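Local coordinates for protein BH2851 (PDB 2GFG) that is of uncharacterised function but, as a putative adenylate cyclase of the CYTH family, probably acts on triphosphate-bearing substrates inside an antiparallel barrel, at residues L68-P71 with L76-T79. Numbering follows the deposited sequence.
Sequences LKQP and LLET
L68 and T79 exchange two backbone hydrogen bonds, L68 N to T79 O at 3.0 Å and T79 N to L68 O at 2.9 Å. Q70 and L77 form the second such pair, with Q70 N to L77 O at 3.0 Å. The bond from L77 N to Q70 O is the most bent of the four, at 143°. K69 faces E78 in the non-hydrogen-bonded pair between them. A water bridges the strands on the face of Q70 and T79. It lies 2.8 Å from Q70 OE1 and 2.6 Å from T79 OG1, and it also hydrogen-bonds L77 O.

On the other face, K69 and E78 run side by side. The extended K69 chain brings CE to 3.2 Å from E78 OE2, but NZ stays 4.0 Å from that oxygen, beyond a salt bridge. K69 NZ pairs instead with E7, and E78 OE1 bonds to N80. E5 and E7 crowd the E78 carboxylate with like charge, while R56 gives it a weak, long ion pair. With an alanine at E78, N80 would probably lose this acceptor and K69 and R56 one of their nearby negative charges. Such a charged interior is characteristic of CYTH barrels, where it is consistent with phosphate and metal binding.

Q70 CG lies beside L77 CB, and L76, with CG anti to its carbonyl carbon (chi1 -66°), sets CD2 3.8 Å from P71 CA.

The contact closes a beta hairpin of strands 63-71 and 76-83. Strands 54-60 and 4-14 flank it in the barrel, and helix 101-108 packs on L68, Q70 and T79.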
loop_
_atom_site.group_PDB
_atom_site.type_symbol
_atom_site.label_atom_id
_atom_site.label_comp_id
_atom_site.label_asym_id
_atom_site.label_seq_id
_atom_site.Cartn_x
_atom_site.Cartn_y
_atom_site.Cartn_z
ATOM N N LEU A 68 -0.198 -2.706 -9.680
ATOM C CA LEU A 68 -1.572 -3.169 -9.585
ATOM C C LEU A 68 -1.667 -4.201 -8.453
ATOM O O LEU A 68 -0.745 -5.004 -8.261
ATOM C CB LEU A 68 -2.016 -3.803 -10.912
ATOM C CG LEU A 68 -3.424 -4.432 -10.963
ATOM C CD1 LEU A 68 -4.512 -3.392 -10.712
ATOM C CD2 LEU A 68 -3.647 -5.132 -12.302
ATOM N N LYS A 69 -2.751 -4.125 -7.672
ATOM C CA LYS A 69 -3.104 -5.160 -6.683
ATOM C C LYS A 69 -4.464 -5.671 -7.033
ATOM O O LYS A 69 -5.381 -4.882 -7.189
ATOM C CB LYS A 69 -3.145 -4.586 -5.272
ATOM C CG LYS A 69 -1.800 -4.214 -4.706
ATOM C CD LYS A 69 -1.939 -3.628 -3.293
ATOM C CE LYS A 69 -0.580 -3.250 -2.713
ATOM N NZ LYS A 69 -0.665 -2.799 -1.290
ATOM N N GLN A 70 -4.597 -6.997 -7.184
ATOM C CA GLN A 70 -5.899 -7.627 -7.526
ATOM C C GLN A 70 -6.131 -8.882 -6.682
ATOM O O GLN A 70 -5.199 -9.379 -6.050
ATOM C CB GLN A 70 -5.962 -7.966 -9.032
ATOM C CG GLN A 70 -4.915 -8.976 -9.502
ATOM C CD GLN A 70 -4.861 -9.094 -11.016
ATOM O OE1 GLN A 70 -3.897 -8.654 -11.647
ATOM N NE2 GLN A 70 -5.917 -9.674 -11.614
ATOM N N PRO A 71 -7.394 -9.366 -6.619
ATOM C CA PRO A 71 -7.690 -10.593 -5.862
ATOM C C PRO A 71 -6.904 -11.840 -6.337
ATOM O O PRO A 71 -6.508 -11.932 -7.504
ATOM C CB PRO A 71 -9.193 -10.787 -6.084
ATOM C CG PRO A 71 -9.707 -9.441 -6.363
ATOM C CD PRO A 71 -8.635 -8.740 -7.129
ATOM N N LEU A 76 -3.418 -11.099 -2.019
ATOM C CA LEU A 76 -3.589 -10.344 -3.252
ATOM C C LEU A 76 -2.386 -10.558 -4.164
ATOM O O LEU A 76 -1.256 -10.712 -3.692
ATOM C CB LEU A 76 -3.735 -8.839 -2.958
ATOM C CG LEU A 76 -4.963 -8.341 -2.188
ATOM C CD1 LEU A 76 -4.907 -6.821 -2.067
ATOM C CD2 LEU A 76 -6.297 -8.786 -2.848
ATOM N N LEU A 77 -2.643 -10.580 -5.473
ATOM C CA LEU A 77 -1.577 -10.619 -6.480
ATOM C C LEU A 77 -1.118 -9.205 -6.758
ATOM O O LEU A 77 -1.915 -8.358 -7.196
ATOM C CB LEU A 77 -2.078 -11.266 -7.771
ATOM C CG LEU A 77 -1.169 -11.182 -9.013
ATOM C CD1 LEU A 77 0.222 -11.727 -8.725
ATOM C CD2 LEU A 77 -1.811 -11.928 -10.173
ATOM N N GLU A 78 0.170 -8.949 -6.515
ATOM C CA GLU A 78 0.761 -7.648 -6.750
ATOM C C GLU A 78 1.649 -7.705 -7.992
ATOM O O GLU A 78 2.584 -8.499 -8.053
ATOM C CB GLU A 78 1.584 -7.222 -5.539
ATOM C CG GLU A 78 1.839 -5.734 -5.472
ATOM C CD GLU A 78 2.726 -5.347 -4.303
ATOM O OE1 GLU A 78 3.895 -5.747 -4.298
ATOM O OE2 GLU A 78 2.265 -4.606 -3.423
ATOM N N THR A 79 1.305 -6.910 -9.001
ATOM C CA THR A 79 2.095 -6.813 -10.227
ATOM C C THR A 79 2.814 -5.478 -10.243
ATOM O O THR A 79 2.173 -4.418 -10.309
ATOM C CB THR A 79 1.207 -6.951 -11.476
ATOM O OG1 THR A 79 0.485 -8.176 -11.402
ATOM C CG2 THR A 79 2.051 -6.940 -12.759
HETATM O O HOH W 1 -1.746 -7.590 -10.132
#